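Local coordinates for UPF0141 protein yjdB (Campylobacter jejuni subsp. jejuni HB93-13, PDB 4TN0) that probably transfers phosphoethanolamine to periplasmic targets through its zinc-binding, alkaline phosphatase-like domain, an activity required for polymyxin resistance and motility in Campylobacter jejuni, at residues A[53-62]-A[268-278]; A[99-110]-A[143-154]. One frame throughout, in Å; residues are numbered along the deposited sequence.

In the fold
Both contacts belong to one mixed eight-stranded sheet, the core of an alkaline phosphatase-like domain, and lie on opposite sides of the chain's centre. Contact 1 pairs strand 53-59 with the short outermost strand 276-277; contact 2 pairs strands 100-105 and 146-152 towards the other edge, next to outermost strand 120-123. Strands 18-24, 218-224 and 252-259 run between the two pairs. The centres of the two contacts are about 22 Å apart, their nearest atoms about 10 Å. Along the chain, both segments of contact 2 fall between those of contact 1. The side chain of N107 lies about 6 Å from the zinc and that of Q278 about 9 Å, so both contacts lead toward the metal site.

Contact 1: A[53-62]-A[268-278]; sequences VFFDNFSSCG and AKEHKGLKLSQ
A268, on helix 264-271, sets its CB 4.0 Å from V53 CG2, while CG1 of the same valine rests on the A268 carbonyl. A turn later, the type I beta turn H271-L274 swings the chain round the corner of strand 53-59 at D56 and N57. Within it K272 lays CB and the start of its extended chain over the F54 carbonyl, and its own carbonyl O accepts D56 N at 3.2 Å. G273 CA comes up to D56 OD1, and K275 packs its CA and CB against the amide end of N57. L276 then opens the parallel pairing: its N donates to N57 O, and its O receives S59 N at 3.1 Å. With CG turned opposite the carbonyl carbon (chi1 -57°), its side chain serves two rings, CD1 meeting the F55 ring at its edge (3.7 Å from CD2) and CB touching F58 CD2. The peptide joining L276 to S277 covers one face of F58, with S277 N over the ring centre. Q278 N continues the ladder to S59 O at 2.9 Å. Beyond it, the extended Q278 side chain reaches across to C61, whose N-H meets OE1 at 2.7 Å from above the amide plane, while NE2 is held by D226 O, the backbone of a zinc ligand. This glutamine thus ties the disulfide-linked C61 to the metal-site loop. Strand 276-277 forms the sheet's edge beside 53-59; strand 252-259 flanks 53-59 on its other side, offering I253 and A255 to F58, and M72 of helix 68-73 touches Q278.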
loop_
_atom_site.group_PDB
_atom_site.type_symbol
_atom_site.label_atom_id
_atom_site.label_comp_id
_atom_site.label_asym_id
_atom_site.label_seq_id
_atom_site.Cartn_x
_atom_site.Cartn_y
_atom_site.Cartn_z
ATOM N N VAL A 53 -5.298 2.801 -12.140
ATOM C CA VAL A 53 -6.646 2.841 -11.570
ATOM C C VAL A 53 -6.580 3.321 -10.120
ATOM O O VAL A 53 -5.783 2.808 -9.328
ATOM C CB VAL A 53 -7.343 1.458 -11.620
ATOM C CG1 VAL A 53 -8.687 1.512 -10.931
ATOM C CG2 VAL A 53 -7.517 0.998 -13.050
ATOM N N PHE A 54 -7.419 4.302 -9.782
ATOM C CA PHE A 54 -7.445 4.875 -8.441
ATOM C C PHE A 54 -8.769 4.650 -7.723
ATOM O O PHE A 54 -9.818 5.138 -8.156
ATOM C CB PHE A 54 -7.138 6.374 -8.502
ATOM C CG PHE A 54 -7.243 7.076 -7.173
ATOM C CD1 PHE A 54 -6.213 7.007 -6.247
ATOM C CD2 PHE A 54 -8.368 7.806 -6.854
ATOM C CE1 PHE A 54 -6.307 7.666 -5.026
ATOM C CE2 PHE A 54 -8.471 8.455 -5.633
ATOM C CZ PHE A 54 -7.438 8.384 -4.720
ATOM N N PHE A 55 -8.696 3.953 -6.596
ATOM C CA PHE A 55 -9.854 3.704 -5.757
ATOM C C PHE A 55 -10.170 4.929 -4.897
ATOM O O PHE A 55 -9.424 5.276 -3.977
ATOM C CB PHE A 55 -9.588 2.484 -4.889
ATOM C CG PHE A 55 -9.440 1.221 -5.675
ATOM C CD1 PHE A 55 -8.264 0.946 -6.349
ATOM C CD2 PHE A 55 -10.486 0.315 -5.762
ATOM C CE1 PHE A 55 -8.128 -0.212 -7.087
ATOM C CE2 PHE A 55 -10.350 -0.841 -6.497
ATOM C CZ PHE A 55 -9.172 -1.102 -7.154
ATOM N N ASP A 56 -11.287 5.583 -5.182
ATOM C CA ASP A 56 -11.539 6.863 -4.539
ATOM C C ASP A 56 -12.370 6.737 -3.276
ATOM O O ASP A 56 -12.675 7.732 -2.643
ATOM C CB ASP A 56 -12.214 7.826 -5.521
ATOM C CG ASP A 56 -13.352 7.185 -6.277
ATOM O OD1 ASP A 56 -14.407 6.923 -5.652
ATOM O OD2 ASP A 56 -13.177 6.929 -7.495
ATOM N N ASN A 57 -12.704 5.512 -2.895
ATOM C CA ASN A 57 -13.538 5.277 -1.720
ATOM C C ASN A 57 -12.999 4.136 -0.849
ATOM O O ASN A 57 -13.733 3.275 -0.396
ATOM C CB ASN A 57 -14.971 4.989 -2.171
ATOM C CG ASN A 57 -15.981 5.126 -1.041
ATOM O OD1 ASN A 57 -15.716 5.772 -0.023
ATOM N ND2 ASN A 57 -17.148 4.515 -1.215
ATOM N N PHE A 58 -11.699 4.182 -0.597
ATOM C CA PHE A 58 -10.949 3.118 0.045
ATOM C C PHE A 58 -10.595 3.531 1.471
ATOM O O PHE A 58 -10.060 4.625 1.686
ATOM C CB PHE A 58 -9.683 2.852 -0.767
ATOM C CG PHE A 58 -9.171 1.452 -0.682
ATOM C CD1 PHE A 58 -8.246 1.095 0.277
ATOM C CD2 PHE A 58 -9.582 0.498 -1.597
ATOM C CE1 PHE A 58 -7.757 -0.198 0.337
ATOM C CE2 PHE A 58 -9.095 -0.795 -1.542
ATOM C CZ PHE A 58 -8.190 -1.146 -0.575
ATOM N N SER A 59 -10.874 2.660 2.438
ATOM C CA SER A 59 -10.651 2.964 3.854
ATOM C C SER A 59 -9.634 2.060 4.520
ATOM O O SER A 59 -9.391 0.953 4.060
ATOM C CB SER A 59 -11.963 2.871 4.627
ATOM O OG SER A 59 -12.681 4.088 4.536
ATOM N N SER A 60 -9.085 2.513 5.643
ATOM C CA SER A 60 -8.080 1.735 6.347
ATOM C C SER A 60 -8.709 1.036 7.523
ATOM O O SER A 60 -9.804 1.375 7.968
ATOM C CB SER A 60 -6.924 2.610 6.850
ATOM O OG SER A 60 -7.389 3.534 7.817
ATOM N N CYS A 61 -7.964 0.083 8.051
ATOM C CA CYS A 61 -8.438 -0.756 9.125
ATOM C C CYS A 61 -8.277 -0.049 10.473
ATOM O O CYS A 61 -9.074 -0.240 11.384
ATOM C CB CYS A 61 -7.679 -2.093 9.083
ATOM S SG CYS A 61 -8.200 -3.260 10.317
ATOM N N GLY A 62 -7.257 0.802 10.577
ATOM C CA GLY A 62 -6.970 1.533 11.798
ATOM C C GLY A 62 -6.374 2.898 11.484
ATOM O O GLY A 62 -6.303 3.303 10.323
ATOM N N ALA A 268 -10.379 -3.715 -12.397
ATOM C CA ALA A 268 -10.028 -2.701 -11.415
ATOM C C ALA A 268 -10.789 -1.393 -11.671
ATOM O O ALA A 268 -11.349 -0.792 -10.743
ATOM C CB ALA A 268 -8.531 -2.470 -11.423
ATOM N N LYS A 269 -10.817 -0.970 -12.934
ATOM C CA LYS A 269 -11.458 0.284 -13.325
ATOM C C LYS A 269 -12.947 0.264 -13.016
ATOM O O LYS A 269 -13.539 1.298 -12.692
ATOM C CB LYS A 269 -11.245 0.563 -14.823
ATOM C CG LYS A 269 -11.872 1.875 -15.309
ATOM C CD LYS A 269 -11.484 2.244 -16.752
ATOM C CE LYS A 269 -12.622 1.951 -17.746
ATOM N NZ LYS A 269 -13.415 3.173 -18.136
ATOM N N GLU A 270 -13.546 -0.921 -13.106
ATOM C CA GLU A 270 -14.976 -1.081 -12.873
ATOM C C GLU A 270 -15.336 -1.007 -11.394
ATOM O O GLU A 270 -16.458 -0.643 -11.039
ATOM C CB GLU A 270 -15.465 -2.412 -13.459
ATOM C CG GLU A 270 -15.446 -2.473 -14.975
ATOM C CD GLU A 270 -15.876 -3.828 -15.528
ATOM O OE1 GLU A 270 -16.788 -3.853 -16.380
ATOM O OE2 GLU A 270 -15.294 -4.865 -15.126
ATOM N N HIS A 271 -14.379 -1.332 -10.532
ATOM C CA HIS A 271 -14.633 -1.361 -9.096
ATOM C C HIS A 271 -14.236 -0.079 -8.344
ATOM O O HIS A 271 -14.649 0.121 -7.194
ATOM C CB HIS A 271 -13.873 -2.526 -8.464
ATOM C CG HIS A 271 -14.315 -3.872 -8.932
ATOM N ND1 HIS A 271 -13.528 -4.677 -9.729
ATOM C CD2 HIS A 271 -15.454 -4.569 -8.699
ATOM C CE1 HIS A 271 -14.167 -5.807 -9.974
ATOM N NE2 HIS A 271 -15.337 -5.767 -9.360
ATOM N N LYS A 272 -13.492 0.800 -9.010
ATOM C CA LYS A 272 -12.767 1.869 -8.317
ATOM C C LYS A 272 -13.628 2.769 -7.415
ATOM O O LYS A 272 -13.127 3.278 -6.411
ATOM C CB LYS A 272 -12.000 2.737 -9.339
ATOM C CG LYS A 272 -12.868 3.592 -10.248
ATOM C CD LYS A 272 -12.033 4.422 -11.219
ATOM C CE LYS A 272 -12.873 5.529 -11.860
ATOM N NZ LYS A 272 -12.035 6.630 -12.424
ATOM N N GLY A 273 -14.912 2.931 -7.724
ATOM C CA GLY A 273 -15.745 3.836 -6.951
ATOM C C GLY A 273 -16.505 3.188 -5.807
ATOM O O GLY A 273 -17.268 3.850 -5.090
ATOM N N LEU A 274 -16.301 1.887 -5.631
ATOM C CA LEU A 274 -17.005 1.112 -4.601
ATOM C C LEU A 274 -16.415 1.308 -3.214
ATOM O O LEU A 274 -15.194 1.416 -3.075
ATOM C CB LEU A 274 -16.970 -0.382 -4.944
ATOM C CG LEU A 274 -17.709 -0.909 -6.176
ATOM C CD1 LEU A 274 -17.071 -2.210 -6.601
ATOM C CD2 LEU A 274 -19.178 -1.116 -5.878
ATOM N N LYS A 275 -17.267 1.316 -2.189
ATOM C CA LYS A 275 -16.799 1.381 -0.804
ATOM C C LYS A 275 -15.989 0.120 -0.450
ATOM O O LYS A 275 -16.540 -0.925 -0.072
ATOM C CB LYS A 275 -17.978 1.576 0.154
ATOM C CG LYS A 275 -17.628 1.615 1.643
ATOM C CD LYS A 275 -18.855 1.969 2.488
ATOM C CE LYS A 275 -18.512 2.279 3.947
ATOM N NZ LYS A 275 -18.666 1.094 4.855
ATOM N N LEU A 276 -14.672 0.237 -0.579
ATOM C CA LEU A 276 -13.757 -0.853 -0.277
ATOM C C LEU A 276 -12.827 -0.424 0.852
ATOM O O LEU A 276 -12.996 0.659 1.406
ATOM C CB LEU A 276 -12.978 -1.245 -1.527
ATOM C CG LEU A 276 -13.893 -1.645 -2.676
ATOM C CD1 LEU A 276 -13.237 -1.380 -4.017
ATOM C CD2 LEU A 276 -14.222 -3.122 -2.528
ATOM N N SER A 277 -11.862 -1.277 1.197
ATOM C CA SER A 277 -11.023 -1.043 2.364
ATOM C C SER A 277 -9.881 -2.042 2.480
ATOM O O SER A 277 -9.729 -2.910 1.656
ATOM C CB SER A 277 -11.867 -1.106 3.633
ATOM O OG SER A 277 -12.259 -2.440 3.888
ATOM N N GLN A 278 -9.074 -1.904 3.522
ATOM C CA GLN A 278 -7.997 -2.847 3.768
ATOM C C GLN A 278 -8.537 -4.254 4.032
ATOM O O GLN A 278 -7.818 -5.249 3.862
ATOM C CB GLN A 278 -7.129 -2.367 4.935
ATOM C CG GLN A 278 -6.030 -1.402 4.471
ATOM C CD GLN A 278 -5.475 -0.510 5.572
ATOM O OE1 GLN A 278 -5.770 -0.690 6.754
ATOM N NE2 GLN A 278 -4.684 0.486 5.176
#

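Contact 2: A[99-110]-A[143-154]; sequences VDAAWFDNNSGG and LSDQNIIVLHLQ
H152 and D105 both carry CG trans to the backbone N (chi1 -171° and -156°), which lays imidazole and carboxylate side by side on the face of the sheet shared with W103. There H152 ND1 donates to D105 OD2 at 2.6 Å; OD2 lies in the imidazole plane, and ND1 comes to it from the syn side but 35° out of the carboxylate plane, the carboxylate standing almost perpendicular to that ring. W103 NE1 meets the same oxygen from the anti side at 3.0 Å. The other oxygen, OD1, takes N107 N in an Asx turn, so three N-H groups grip the carboxylate. N107 lays CB over one face of the H152 ring, 3.5 Å from its centroid, with the amide stacked nearly parallel to the imidazole. Its ND2 donates to L153 O at 2.7 Å, and S108 N reaches Q154 OE1 across the ends of the strands. Further back, V150 CG1 sits over the six-membered ring of W103 in a CH-pi contact, 3.5 Å from the centroid. On the reverse face, F104 meets L151 CD2 at its ring edge, 3.6 Å from CD2 of the phenylalanine. The backbones are joined by seven N-H to O bonds, from D100 N-Q146 O to N106 N-H152 O. At the start, S144 OG donates to D100 OD2, which also forms a salt bridge with K139. Strand 120-123 flanks 100-105, and strand 18-24 flanks 146-152. N107 ND2 also donates to E26 OE1, making the asparagine a second-shell partner of this zinc ligand. Stacking on H152 and the bond to L153 O should limit the amide's rotation, consistent with a role in positioning that ligand.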
loop_
_atom_site.group_PDB
_atom_site.type_symbol
_atom_site.label_atom_id
_atom_site.label_comp_id
_atom_site.label_asym_id
_atom_site.label_seq_id
_atom_site.Cartn_x
_atom_site.Cartn_y
_atom_site.Cartn_z
ATOM N N VAL A 99 4.197 -19.927 -3.510
ATOM C CA VAL A 99 4.468 -18.643 -4.164
ATOM C C VAL A 99 5.810 -18.057 -3.714
ATOM O O VAL A 99 6.170 -18.146 -2.543
ATOM C CB VAL A 99 3.349 -17.641 -3.883
ATOM C CG1 VAL A 99 3.527 -16.384 -4.716
ATOM C CG2 VAL A 99 2.005 -18.290 -4.162
ATOM N N ASP A 100 6.568 -17.491 -4.652
ATOM C CA ASP A 100 7.817 -16.795 -4.312
ATOM C C ASP A 100 7.505 -15.432 -3.650
ATOM O O ASP A 100 6.911 -14.540 -4.272
ATOM C CB ASP A 100 8.687 -16.611 -5.561
ATOM C CG ASP A 100 10.091 -16.089 -5.243
ATOM O OD1 ASP A 100 10.314 -15.468 -4.175
ATOM O OD2 ASP A 100 10.984 -16.303 -6.086
ATOM N N ALA A 101 7.870 -15.304 -2.376
ATOM C CA ALA A 101 7.558 -14.109 -1.594
ATOM C C ALA A 101 8.800 -13.365 -1.135
ATOM O O ALA A 101 9.672 -13.942 -0.489
ATOM C CB ALA A 101 6.706 -14.489 -0.386
ATOM N N ALA A 102 8.877 -12.083 -1.474
ATOM C CA ALA A 102 9.943 -11.197 -0.980
ATOM C C ALA A 102 9.345 -9.965 -0.276
ATOM O O ALA A 102 8.336 -9.399 -0.742
ATOM C CB ALA A 102 10.870 -10.777 -2.113
ATOM N N TRP A 103 9.927 -9.593 0.867
ATOM C CA TRP A 103 9.500 -8.408 1.617
ATOM C C TRP A 103 10.683 -7.444 1.865
ATOM O O TRP A 103 11.604 -7.757 2.619
ATOM C CB TRP A 103 8.845 -8.832 2.942
ATOM C CG TRP A 103 8.234 -7.697 3.754
ATOM C CD1 TRP A 103 8.909 -6.723 4.424
ATOM C CD2 TRP A 103 6.838 -7.449 3.994
ATOM N NE1 TRP A 103 8.033 -5.873 5.045
ATOM C CE2 TRP A 103 6.750 -6.300 4.801
ATOM C CE3 TRP A 103 5.659 -8.078 3.596
ATOM C CZ2 TRP A 103 5.525 -5.765 5.222
ATOM C CZ3 TRP A 103 4.447 -7.552 4.005
ATOM C CH2 TRP A 103 4.388 -6.404 4.818
ATOM N N PHE A 104 10.654 -6.275 1.226
ATOM C CA PHE A 104 11.708 -5.275 1.421
ATOM C C PHE A 104 11.171 -4.044 2.193
ATOM O O PHE A 104 10.273 -3.338 1.717
ATOM C CB PHE A 104 12.298 -4.845 0.074
ATOM C CG PHE A 104 12.844 -5.979 -0.740
ATOM C CD1 PHE A 104 13.615 -6.968 -0.148
ATOM C CD2 PHE A 104 12.574 -6.070 -2.100
ATOM C CE1 PHE A 104 14.114 -8.024 -0.898
ATOM C CE2 PHE A 104 13.072 -7.130 -2.856
ATOM C CZ PHE A 104 13.841 -8.104 -2.249
ATOM N N ASP A 105 11.736 -3.784 3.373
ATOM C CA ASP A 105 11.157 -2.814 4.304
ATOM C C ASP A 105 12.068 -1.623 4.573
ATOM O O ASP A 105 13.168 -1.777 5.108
ATOM C CB ASP A 105 10.822 -3.515 5.621
ATOM C CG ASP A 105 9.729 -2.807 6.403
ATOM O OD1 ASP A 105 9.907 -1.622 6.724
ATOM O OD2 ASP A 105 8.664 -3.425 6.646
ATOM N N ASN A 106 11.590 -0.432 4.217
ATOM C CA ASN A 106 12.302 0.817 4.480
ATOM C C ASN A 106 11.611 1.648 5.580
ATOM O O ASN A 106 11.997 2.780 5.878
ATOM C CB ASN A 106 12.417 1.640 3.199
ATOM C CG ASN A 106 13.410 2.790 3.334
ATOM O OD1 ASN A 106 14.468 2.624 3.934
ATOM N ND2 ASN A 106 13.086 3.947 2.755
ATOM N N ASN A 107 10.568 1.074 6.167
ATOM C CA ASN A 107 9.772 1.784 7.153
ATOM C C ASN A 107 10.399 1.767 8.543
ATOM O O ASN A 107 10.782 0.712 9.039
ATOM C CB ASN A 107 8.367 1.193 7.180
ATOM C CG ASN A 107 7.398 2.060 7.924
ATOM O OD1 ASN A 107 7.310 2.003 9.141
ATOM N ND2 ASN A 107 6.690 2.905 7.192
ATOM N N SER A 108 10.474 2.933 9.185
ATOM C CA SER A 108 11.136 3.040 10.486
ATOM C C SER A 108 10.511 2.153 11.553
ATOM O O SER A 108 11.137 1.876 12.571
ATOM C CB SER A 108 11.137 4.494 10.977
ATOM O OG SER A 108 9.834 5.006 11.196
ATOM N N GLY A 109 9.282 1.704 11.321
ATOM C CA GLY A 109 8.591 0.865 12.276
ATOM C C GLY A 109 8.673 -0.624 12.044
ATOM O O GLY A 109 8.227 -1.404 12.880
ATOM N N GLY A 110 9.255 -1.031 10.923
ATOM C CA GLY A 110 9.333 -2.441 10.597
ATOM C C GLY A 110 8.072 -3.018 9.973
ATOM O O GLY A 110 7.185 -2.277 9.552
ATOM N N LEU A 143 13.711 -14.334 -10.268
ATOM C CA LEU A 143 12.281 -14.603 -10.162
ATOM C C LEU A 143 11.966 -16.098 -10.323
ATOM O O LEU A 143 12.776 -16.859 -10.846
ATOM C CB LEU A 143 11.506 -13.804 -11.215
ATOM C CG LEU A 143 11.410 -12.284 -11.106
ATOM C CD1 LEU A 143 10.384 -11.760 -12.107
ATOM C CD2 LEU A 143 11.059 -11.833 -9.683
ATOM N N SER A 144 10.789 -16.505 -9.849
ATOM C CA SER A 144 10.221 -17.826 -10.122
ATOM C C SER A 144 9.028 -17.670 -11.054
ATOM O O SER A 144 8.913 -16.656 -11.751
ATOM C CB SER A 144 9.804 -18.538 -8.835
ATOM O OG SER A 144 10.878 -18.606 -7.913
ATOM N N ASP A 145 8.129 -18.651 -11.057
ATOM C CA ASP A 145 7.017 -18.621 -12.000
ATOM C C ASP A 145 5.900 -17.736 -11.463
ATOM O O ASP A 145 5.223 -17.048 -12.232
ATOM C CB ASP A 145 6.480 -20.042 -12.287
ATOM C CG ASP A 145 7.538 -20.990 -12.868
ATOM O OD1 ASP A 145 8.758 -20.776 -12.670
ATOM O OD2 ASP A 145 7.133 -21.978 -13.515
ATOM N N GLN A 146 5.731 -17.746 -10.140
ATOM C CA GLN A 146 4.798 -16.853 -9.436
ATOM C C GLN A 146 5.493 -16.142 -8.267
ATOM O O GLN A 146 6.062 -16.787 -7.375
ATOM C CB GLN A 146 3.579 -17.629 -8.934
ATOM C CG GLN A 146 2.439 -17.739 -9.934
ATOM C CD GLN A 146 2.472 -19.022 -10.741
ATOM O OE1 GLN A 146 3.049 -20.035 -10.325
ATOM N NE2 GLN A 146 1.833 -18.990 -11.902
ATOM N N ASN A 147 5.452 -14.811 -8.285
ATOM C CA ASN A 147 6.173 -14.007 -7.292
ATOM C C ASN A 147 5.338 -12.895 -6.687
ATOM O O ASN A 147 4.661 -12.160 -7.418
ATOM C CB ASN A 147 7.409 -13.360 -7.921
ATOM C CG ASN A 147 8.243 -14.330 -8.725
ATOM O OD1 ASN A 147 9.219 -14.900 -8.225
ATOM N ND2 ASN A 147 7.860 -14.526 -9.983
ATOM N N ILE A 148 5.407 -12.731 -5.367
ATOM C CA ILE A 148 4.934 -11.477 -4.776
ATOM C C ILE A 148 6.105 -10.803 -4.102
ATOM O O ILE A 148 6.826 -11.408 -3.297
ATOM C CB ILE A 148 3.757 -11.652 -3.765
ATOM C CG1 ILE A 148 3.255 -10.275 -3.311
ATOM C CG2 ILE A 148 4.147 -12.539 -2.582
ATOM C CD1 ILE A 148 2.006 -10.304 -2.444
ATOM N N ILE A 149 6.289 -9.540 -4.464
ATOM C CA ILE A 149 7.284 -8.678 -3.859
ATOM C C ILE A 149 6.609 -7.546 -3.101
ATOM O O ILE A 149 5.835 -6.761 -3.672
ATOM C CB ILE A 149 8.234 -8.100 -4.927
ATOM C CG1 ILE A 149 8.809 -9.253 -5.778
ATOM C CG2 ILE A 149 9.330 -7.257 -4.259
ATOM C CD1 ILE A 149 9.796 -8.834 -6.852
ATOM N N VAL A 150 6.870 -7.477 -1.800
ATOM C CA VAL A 150 6.323 -6.388 -0.995
ATOM C C VAL A 150 7.367 -5.290 -0.789
ATOM O O VAL A 150 8.512 -5.553 -0.394
ATOM C CB VAL A 150 5.822 -6.871 0.375
ATOM C CG1 VAL A 150 5.257 -5.688 1.159
ATOM C CG2 VAL A 150 4.755 -7.963 0.217
ATOM N N LEU A 151 6.984 -4.064 -1.126
ATOM C CA LEU A 151 7.802 -2.919 -0.785
ATOM C C LEU A 151 7.045 -2.090 0.260
ATOM O O LEU A 151 5.945 -1.588 -0.016
ATOM C CB LEU A 151 8.123 -2.085 -2.024
ATOM C CG LEU A 151 8.739 -2.865 -3.194
ATOM C CD1 LEU A 151 8.968 -1.957 -4.406
ATOM C CD2 LEU A 151 10.007 -3.590 -2.784
ATOM N N HIS A 152 7.647 -1.954 1.446
ATOM C CA HIS A 152 7.067 -1.199 2.562
ATOM C C HIS A 152 7.773 0.162 2.660
ATOM O O HIS A 152 8.952 0.242 3.033
ATOM C CB HIS A 152 7.207 -1.979 3.880
ATOM C CG HIS A 152 6.463 -1.378 5.041
ATOM N ND1 HIS A 152 6.717 -1.732 6.351
ATOM C CD2 HIS A 152 5.467 -0.461 5.093
ATOM C CE1 HIS A 152 5.934 -1.045 7.156
ATOM N NE2 HIS A 152 5.161 -0.269 6.420
ATOM N N LEU A 153 7.038 1.217 2.313
ATOM C CA LEU A 153 7.564 2.576 2.266
ATOM C C LEU A 153 7.656 3.281 3.618
ATOM O O LEU A 153 6.888 3.001 4.537
ATOM C CB LEU A 153 6.695 3.431 1.349
ATOM C CG LEU A 153 6.419 2.897 -0.053
ATOM C CD1 LEU A 153 5.600 3.926 -0.831
ATOM C CD2 LEU A 153 7.725 2.567 -0.762
ATOM N N GLN A 154 8.603 4.204 3.726
ATOM C CA GLN A 154 8.572 5.224 4.765
ATOM C C GLN A 154 7.537 6.284 4.334
ATOM O O GLN A 154 6.887 6.932 5.177
ATOM C CB GLN A 154 9.964 5.838 4.966
ATOM C CG GLN A 154 10.126 6.794 6.154
ATOM C CD GLN A 154 10.128 6.123 7.534
ATOM O OE1 GLN A 154 9.563 5.051 7.741
ATOM N NE2 GLN A 154 10.760 6.784 8.492
#